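Side-chain contacts in omega transaminase (Pseudomonas sp., PDB 5LHA), which catalyses, as an omega (amine) transaminase, the transfer of amino groups between amines and carbonyl compounds, using a pyridoxal phosphate cofactor captured here in its aminated form: residues A80-D83 with E84-Y88; I240-A244 with D245-R249; G274-L277 with G278-W282. All coordinates share one frame; numbering follows the deposited sequence.

Contact 1. Residues A80-D83 with E84-Y88; sequences AQLD and ELAYY
Gln-81 bends its side-chain amide toward the backbone four residues on and donates from NE2 to Leu-85 O, 2.7 Å away and nearly straight at 172°. The acceptor lies in the amide plane, while the donor comes in tilted from the plane of the Leu-85 carbonyl. With CG anti to the backbone N (chi1 -173°) and a bend at chi2, CG and CD run past that same carbonyl. The backbone adds a second grip, because Leu-85 N bonds to Gln-81 O at 2.7 Å; the bonds from Glu-84 N to Ala-80 O and Gln-81 O are weak. On another flank, Leu-82 CD2 rests on Ala-86 CB at 3.6 Å.

A water forms the next layer. It accepts from Gln-81 NE2 at 2.8 Å and donates to Glu-84 OE2 at 2.7 Å, bridging an amide and a carboxylate whose planes stand 72° apart. Arg-98 closes the group from outside, forming a salt bridge with Glu-84 and a hydrogen bond with Gln-81 OE1. Asp-83 pairs with Lys-75 of the second subunit, and Leu-82 packs on Thr-336 of helix 335-350. Replacing Gln-81 by a leucine would probably leave Leu-85 O without its side-chain donor and the bridging water without one of its partners.

The amide is buried, yet both N-H groups and the carbonyl oxygen are matched. Near the C-terminal end of helix 72-85 it adds a side-chain bond to the backbone one between residues 81 and 85, while Arg-98 probably stabilises the ionised form of Glu-84.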
loop_
_atom_site.group_PDB
_atom_site.type_symbol
_atom_site.label_atom_id
_atom_site.label_comp_id
_atom_site.label_asym_id
_atom_site.label_seq_id
_atom_site.Cartn_x
_atom_site.Cartn_y
_atom_site.Cartn_z
ATOM N N ALA A 80 -43.672 -15.034 -11.786
ATOM C CA ALA A 80 -43.648 -16.487 -11.657
ATOM C C ALA A 80 -42.651 -16.933 -10.594
ATOM O O ALA A 80 -42.976 -17.746 -9.724
ATOM C CB ALA A 80 -43.328 -17.129 -13.007
ATOM N N GLN A 81 -41.432 -16.399 -10.638
ATOM C CA GLN A 81 -40.405 -16.849 -9.700
ATOM C C GLN A 81 -40.705 -16.405 -8.269
ATOM O O GLN A 81 -40.385 -17.124 -7.317
ATOM C CB GLN A 81 -39.033 -16.352 -10.134
ATOM C CG GLN A 81 -37.918 -16.940 -9.297
ATOM C CD GLN A 81 -37.920 -18.457 -9.317
ATOM O OE1 GLN A 81 -38.097 -19.059 -10.366
ATOM N NE2 GLN A 81 -37.717 -19.078 -8.157
ATOM N N LEU A 82 -41.256 -15.201 -8.091
ATOM C CA LEU A 82 -41.638 -14.750 -6.755
ATOM C C LEU A 82 -42.634 -15.709 -6.091
ATOM O O LEU A 82 -42.538 -15.980 -4.886
ATOM C CB LEU A 82 -42.222 -13.333 -6.835
ATOM C CG LEU A 82 -41.319 -12.135 -7.154
ATOM C CD1 LEU A 82 -42.157 -10.870 -7.218
ATOM C CD2 LEU A 82 -40.229 -11.963 -6.110
ATOM N N ASP A 83 -43.607 -16.222 -6.861
ATOM C CA ASP A 83 -44.572 -17.188 -6.332
ATOM C C ASP A 83 -43.902 -18.490 -5.909
ATOM O O ASP A 83 -44.382 -19.173 -4.996
ATOM C CB ASP A 83 -45.654 -17.496 -7.370
ATOM C CG ASP A 83 -46.652 -16.365 -7.550
ATOM O OD1 ASP A 83 -46.772 -15.511 -6.646
ATOM O OD2 ASP A 83 -47.335 -16.349 -8.601
ATOM N N GLU A 84 -42.832 -18.877 -6.592
ATOM C CA GLU A 84 -42.152 -20.129 -6.298
ATOM C C GLU A 84 -41.105 -19.944 -5.206
ATOM O O GLU A 84 -41.211 -20.521 -4.119
ATOM C CB GLU A 84 -41.509 -20.661 -7.580
ATOM C CG GLU A 84 -40.641 -21.878 -7.389
ATOM C CD GLU A 84 -40.213 -22.452 -8.711
ATOM O OE1 GLU A 84 -41.070 -22.508 -9.620
ATOM O OE2 GLU A 84 -39.025 -22.817 -8.855
ATOM N N LEU A 85 -40.100 -19.112 -5.473
ATOM C CA LEU A 85 -39.023 -18.888 -4.517
ATOM C C LEU A 85 -38.360 -17.582 -4.937
ATOM O O LEU A 85 -37.557 -17.573 -5.873
ATOM C CB LEU A 85 -38.037 -20.043 -4.510
ATOM C CG LEU A 85 -36.844 -20.002 -3.551
ATOM C CD1 LEU A 85 -37.274 -20.314 -2.128
ATOM C CD2 LEU A 85 -35.793 -20.983 -4.017
ATOM N N ALA A 86 -38.729 -16.495 -4.264
ATOM C CA ALA A 86 -38.115 -15.204 -4.547
ATOM C C ALA A 86 -36.608 -15.256 -4.310
ATOM O O ALA A 86 -35.819 -14.743 -5.116
ATOM C CB ALA A 86 -38.766 -14.123 -3.683
ATOM N N TYR A 87 -36.194 -15.844 -3.186
ATOM C CA TYR A 87 -34.783 -15.909 -2.833
ATOM C C TYR A 87 -34.468 -17.152 -2.006
ATOM O O TYR A 87 -35.234 -17.528 -1.111
ATOM C CB TYR A 87 -34.339 -14.673 -2.049
ATOM C CG TYR A 87 -32.946 -14.812 -1.468
ATOM C CD1 TYR A 87 -31.827 -14.596 -2.256
ATOM C CD2 TYR A 87 -32.752 -15.180 -0.140
ATOM C CE1 TYR A 87 -30.563 -14.727 -1.744
ATOM C CE2 TYR A 87 -31.489 -15.319 0.379
ATOM C CZ TYR A 87 -30.396 -15.085 -0.426
ATOM O OH TYR A 87 -29.132 -15.196 0.086
ATOM N N TYR A 88 -33.346 -17.792 -2.335
ATOM C CA TYR A 88 -32.578 -18.545 -1.352
ATOM C C TYR A 88 -31.093 -18.419 -1.670
ATOM O O TYR A 88 -30.700 -18.050 -2.777
ATOM C CB TYR A 88 -32.986 -20.023 -1.267
ATOM C CG TYR A 88 -32.830 -20.545 0.146
ATOM C CD1 TYR A 88 -33.717 -20.171 1.143
ATOM C CD2 TYR A 88 -31.765 -21.364 0.494
ATOM C CE1 TYR A 88 -33.567 -20.617 2.441
ATOM C CE2 TYR A 88 -31.598 -21.808 1.795
ATOM C CZ TYR A 88 -32.498 -21.436 2.764
ATOM O OH TYR A 88 -32.342 -21.880 4.057
HETATM O O HOH W 1 -37.226 -21.670 -7.250
HETATM O O HOH W 2 -41.556 -17.420 -2.439
#

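Contact 2. Residues I240-A244 with D245-R249; sequences IVPPA and DYWPR
Pro-242 lies against two aromatic side chains at once, and this is the close-packed part of the contact. Its CB meets Tyr-246 CD2 obliquely at 3.9 Å. Its CG touches the edge of the Trp-247 indole, 3.8 Å from CD1 and near the ring plane. The first torsion of the tyrosine, CG anti to the backbone N (chi1 178°), sets CD2 beside the proline CB, and the rest of the ring leads off. Pro-243 adds the polar link: Tyr-246 N donates to Pro-243 O at 3.1 Å with an N-H...O angle of 160°, arriving from above the carbonyl plane. A water also donates to Pro-243 O, at 2.7 Å, and sits in plane at the edge of the Trp-247 ring; its separation from Trp-247 N is implausibly short, so that link is doubtful.

The other side is looser. Ala-244 is exposed; Pro-248 has no N-H to give its carbonyl, and Pro-248 CD lies there instead, 3.3 Å from Ala-244 O. Asp-245 is partly exposed: chi1 of 50° sets CG between the backbone N and the carbonyl carbon, which brings OD1 within 3.6 Å of Pro-243 CB. The polar partner of OD1 is Thr-206 OG1, on helix 202-220.

The two prolines thus lead the loop after strand 225-230 into the first turn of helix 246-256. Pro-243 and Tyr-246 lean on helix 202-220 and on Pro-190, while the Trp-247 indole, besides meeting Pro-242, stacks on Trp-282.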
loop_
_atom_site.group_PDB
_atom_site.type_symbol
_atom_site.label_atom_id
_atom_site.label_comp_id
_atom_site.label_asym_id
_atom_site.label_seq_id
_atom_site.Cartn_x
_atom_site.Cartn_y
_atom_site.Cartn_z
ATOM N N ILE A 240 -14.900 5.593 -26.532
ATOM C CA ILE A 240 -13.656 5.493 -27.282
ATOM C C ILE A 240 -13.632 4.122 -27.945
ATOM O O ILE A 240 -13.583 3.096 -27.267
ATOM C CB ILE A 240 -12.436 5.704 -26.382
ATOM C CG1 ILE A 240 -12.504 7.097 -25.752
ATOM C CG2 ILE A 240 -11.153 5.524 -27.180
ATOM C CD1 ILE A 240 -11.760 7.225 -24.442
ATOM N N VAL A 241 -13.719 4.119 -29.269
ATOM C CA VAL A 241 -13.686 2.880 -30.053
ATOM C C VAL A 241 -12.226 2.629 -30.432
ATOM O O VAL A 241 -11.654 3.422 -31.195
ATOM C CB VAL A 241 -14.569 2.988 -31.303
ATOM C CG1 VAL A 241 -14.641 1.641 -32.020
ATOM C CG2 VAL A 241 -15.963 3.483 -30.949
ATOM N N PRO A 242 -11.599 1.567 -29.923
ATOM C CA PRO A 242 -10.206 1.305 -30.275
ATOM C C PRO A 242 -10.105 0.891 -31.730
ATOM O O PRO A 242 -11.104 0.457 -32.328
ATOM C CB PRO A 242 -9.814 0.153 -29.337
ATOM C CG PRO A 242 -11.084 -0.539 -29.078
ATOM C CD PRO A 242 -12.132 0.540 -29.016
ATOM N N PRO A 243 -8.934 1.045 -32.341
ATOM C CA PRO A 243 -8.714 0.477 -33.676
ATOM C C PRO A 243 -8.896 -1.038 -33.685
ATOM O O PRO A 243 -8.799 -1.719 -32.660
ATOM C CB PRO A 243 -7.269 0.875 -33.998
ATOM C CG PRO A 243 -7.010 2.074 -33.140
ATOM C CD PRO A 243 -7.779 1.832 -31.876
ATOM N N ALA A 244 -9.184 -1.561 -34.877
ATOM C CA ALA A 244 -9.611 -2.949 -35.000
ATOM C C ALA A 244 -8.518 -3.936 -34.616
ATOM O O ALA A 244 -8.822 -5.048 -34.167
ATOM C CB ALA A 244 -10.074 -3.221 -36.423
ATOM N N ASP A 245 -7.256 -3.582 -34.823
ATOM C CA ASP A 245 -6.158 -4.476 -34.484
ATOM C C ASP A 245 -5.674 -4.326 -33.044
ATOM O O ASP A 245 -4.770 -5.059 -32.633
ATOM C CB ASP A 245 -4.995 -4.267 -35.461
ATOM C CG ASP A 245 -4.613 -2.808 -35.606
ATOM O OD1 ASP A 245 -5.436 -1.938 -35.252
ATOM O OD2 ASP A 245 -3.485 -2.531 -36.066
ATOM N N TYR A 246 -6.235 -3.396 -32.268
ATOM C CA TYR A 246 -5.742 -3.182 -30.908
ATOM C C TYR A 246 -6.022 -4.376 -29.996
ATOM O O TYR A 246 -5.114 -4.875 -29.320
ATOM C CB TYR A 246 -6.333 -1.907 -30.314
ATOM C CG TYR A 246 -5.884 -1.679 -28.884
ATOM C CD1 TYR A 246 -4.568 -1.333 -28.598
ATOM C CD2 TYR A 246 -6.773 -1.809 -27.823
ATOM C CE1 TYR A 246 -4.147 -1.125 -27.297
ATOM C CE2 TYR A 246 -6.362 -1.597 -26.518
ATOM C CZ TYR A 246 -5.048 -1.254 -26.262
ATOM O OH TYR A 246 -4.637 -1.045 -24.965
ATOM N N TRP A 247 -7.282 -4.812 -29.912
ATOM C CA TRP A 247 -7.615 -5.901 -28.997
ATOM C C TRP A 247 -6.957 -7.223 -29.392
ATOM O O TRP A 247 -6.506 -7.960 -28.505
ATOM C CB TRP A 247 -9.136 -6.063 -28.866
ATOM C CG TRP A 247 -9.688 -5.236 -27.733
ATOM C CD1 TRP A 247 -9.952 -3.894 -27.747
ATOM C CD2 TRP A 247 -9.982 -5.687 -26.403
ATOM N NE1 TRP A 247 -10.415 -3.489 -26.516
ATOM C CE2 TRP A 247 -10.439 -4.568 -25.674
ATOM C CE3 TRP A 247 -9.912 -6.925 -25.762
ATOM C CZ2 TRP A 247 -10.834 -4.656 -24.338
ATOM C CZ3 TRP A 247 -10.299 -7.012 -24.439
ATOM C CH2 TRP A 247 -10.751 -5.883 -23.739
ATOM N N PRO A 248 -6.870 -7.571 -30.684
ATOM C CA PRO A 248 -6.069 -8.756 -31.045
ATOM C C PRO A 248 -4.611 -8.672 -30.611
ATOM O O PRO A 248 -4.042 -9.681 -30.174
ATOM C CB PRO A 248 -6.214 -8.813 -32.571
ATOM C CG PRO A 248 -7.557 -8.212 -32.821
ATOM C CD PRO A 248 -7.684 -7.104 -31.826
ATOM N N ARG A 249 -3.979 -7.504 -30.726
ATOM C CA ARG A 249 -2.600 -7.377 -30.267
ATOM C C ARG A 249 -2.510 -7.237 -28.756
ATOM O O ARG A 249 -1.429 -7.438 -28.191
ATOM C CB ARG A 249 -1.923 -6.192 -30.949
ATOM C CG ARG A 249 -1.803 -6.343 -32.456
ATOM C CD ARG A 249 -0.940 -5.248 -33.046
ATOM N NE ARG A 249 0.391 -5.232 -32.437
ATOM C CZ ARG A 249 1.413 -4.499 -32.872
ATOM N NH1 ARG A 249 1.270 -3.708 -33.932
ATOM N NH2 ARG A 249 2.581 -4.558 -32.245
HETATM O O HOH W 3 -9.189 -3.605 -30.837
#

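Contact 3. Residues G274-L277 with G278-W282; sequences GCML and GSRGW
The guanidinium of Arg-280 is met obliquely by Met-276 CB, 3.9 Å from NH1, and by Leu-277 CD1. Its polar end is held elsewhere, for NH2 forms a salt bridge with Glu-113 and a hydrogen bond with Met-109 O. The other flat group, the indole of Trp-282, takes its partners from outside the two segments: besides its stack with Trp-247, it makes a cation-pi contact with Lys-384 and bonds through NE1 to Pro-232 O.

Nearer the backbone, the aliphatic stem of Arg-280 does the packing. Its CB lies 3.8 Å from Leu-277 CB, and its CG is 3.9 Å from the sulfur of Cys-275. With SG anti to the backbone N (chi1 -167°), the thiol reaches across the turn to the peptide of Gly-281, where SG is 3.5 Å from CA. That glycine carries no side chain, so cysteine and backbone can come close. One hydrogen bond joins the two segments, from Gly-281 N to Leu-277 O at 3.0 Å; the donor stands above the carbonyl plane, and the bond is bent to 143°.

At the start of the turn, Leu-277 CB touches Ser-279 OG at 3.7 Å. The hydroxyl and Gly-278 N each bond to a different carboxylate oxygen of Glu-265, a single side chain gripping both residues. Glu-265 stands between Asp-264 and Val-266, both of which line the PMP pocket. The weakly bonded helical turn 278-281 lies in the connection between parallel strands 260-264 and 288-291 in the large domain of a fold type I PLP enzyme, tied through Glu-265 to the chain that lines the cofactor pocket and itself some way from the cofactor.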
loop_
_atom_site.group_PDB
_atom_site.type_symbol
_atom_site.label_atom_id
_atom_site.label_comp_id
_atom_site.label_asym_id
_atom_site.label_seq_id
_atom_site.Cartn_x
_atom_site.Cartn_y
_atom_site.Cartn_z
ATOM N N GLY A 274 -22.724 -4.136 -31.517
ATOM C CA GLY A 274 -22.898 -4.890 -32.743
ATOM C C GLY A 274 -22.608 -6.368 -32.615
ATOM O O GLY A 274 -22.647 -7.081 -33.625
ATOM N N CYS A 275 -22.290 -6.847 -31.418
ATOM C CA CYS A 275 -21.911 -8.234 -31.227
ATOM C C CYS A 275 -22.317 -8.640 -29.813
ATOM O O CYS A 275 -22.438 -7.790 -28.924
ATOM C CB CYS A 275 -20.406 -8.386 -31.478
ATOM S SG CYS A 275 -19.780 -10.051 -31.638
ATOM N N MET A 276 -22.541 -9.943 -29.608
ATOM C CA MET A 276 -22.936 -10.421 -28.281
ATOM C C MET A 276 -21.877 -10.107 -27.229
ATOM O O MET A 276 -22.199 -9.957 -26.044
ATOM C CB MET A 276 -23.225 -11.920 -28.321
ATOM C CG MET A 276 -23.999 -12.439 -27.112
ATOM S SD MET A 276 -25.696 -11.811 -27.015
ATOM C CE MET A 276 -26.520 -12.822 -28.240
ATOM N N LEU A 277 -20.617 -10.027 -27.635
ATOM C CA LEU A 277 -19.544 -9.493 -26.814
ATOM C C LEU A 277 -18.744 -8.495 -27.632
ATOM O O LEU A 277 -18.605 -8.647 -28.850
ATOM C CB LEU A 277 -18.605 -10.582 -26.299
ATOM C CG LEU A 277 -19.131 -11.579 -25.281
ATOM C CD1 LEU A 277 -18.057 -12.615 -24.996
ATOM C CD2 LEU A 277 -19.546 -10.843 -24.015
ATOM N N GLY A 278 -18.280 -7.440 -26.962
ATOM C CA GLY A 278 -17.335 -6.538 -27.593
ATOM C C GLY A 278 -16.021 -7.217 -27.931
ATOM O O GLY A 278 -15.415 -6.934 -28.968
ATOM N N SER A 279 -15.547 -8.100 -27.043
ATOM C CA SER A 279 -14.303 -8.830 -27.288
ATOM C C SER A 279 -14.442 -9.779 -28.469
ATOM O O SER A 279 -13.548 -9.872 -29.316
ATOM C CB SER A 279 -13.905 -9.614 -26.044
ATOM O OG SER A 279 -14.955 -10.489 -25.685
ATOM N N ARG A 280 -15.552 -10.513 -28.521
ATOM C CA ARG A 280 -15.845 -11.343 -29.683
ATOM C C ARG A 280 -15.925 -10.515 -30.961
ATOM O O ARG A 280 -15.467 -10.953 -32.024
ATOM C CB ARG A 280 -17.154 -12.103 -29.454
ATOM C CG ARG A 280 -17.499 -13.083 -30.561
ATOM C CD ARG A 280 -18.858 -13.719 -30.343
ATOM N NE ARG A 280 -18.856 -14.535 -29.133
ATOM C CZ ARG A 280 -19.919 -15.147 -28.623
ATOM N NH1 ARG A 280 -21.106 -15.063 -29.222
ATOM N NH2 ARG A 280 -19.788 -15.857 -27.509
ATOM N N GLY A 281 -16.494 -9.309 -30.876
ATOM C CA GLY A 281 -16.628 -8.483 -32.066
ATOM C C GLY A 281 -15.295 -8.081 -32.659
ATOM O O GLY A 281 -15.199 -7.823 -33.862
ATOM N N TRP A 282 -14.257 -8.018 -31.827
ATOM C CA TRP A 282 -12.876 -7.801 -32.246
ATOM C C TRP A 282 -12.138 -9.096 -32.557
ATOM O O TRP A 282 -10.941 -9.047 -32.853
ATOM C CB TRP A 282 -12.115 -7.033 -31.163
ATOM C CG TRP A 282 -12.676 -5.667 -30.874
ATOM C CD1 TRP A 282 -13.068 -5.187 -29.657
ATOM C CD2 TRP A 282 -12.874 -4.596 -31.810
ATOM N NE1 TRP A 282 -13.519 -3.891 -29.779
ATOM C CE2 TRP A 282 -13.407 -3.506 -31.090
ATOM C CE3 TRP A 282 -12.653 -4.453 -33.184
ATOM C CZ2 TRP A 282 -13.722 -2.291 -31.700
ATOM C CZ3 TRP A 282 -12.971 -3.248 -33.789
ATOM C CH2 TRP A 282 -13.495 -2.184 -33.048
#

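Contacts 2 and 3 are neighbours, with centres 12 Å apart, and Trp-282 is the joint between them. Its CZ3 lies 3.6 Å from Ala-244 CA, and its backbone O is 3.5 Å from Pro-248 CG. Contacts 2 and 3 lie near the cofactor site without reaching it: the Trp-247 side chain is about 10 Å from a bound PMP, and Gly-278 about 11 Å. Contact 1 stands apart, its centre 43 Å from that of contact 2 and 33 Å from that of contact 3. It packs against the second subunit, whereas no other chain of the assembly touches contacts 2 and 3, so contact 1 belongs to a subunit interface and the other two lie within one subunit.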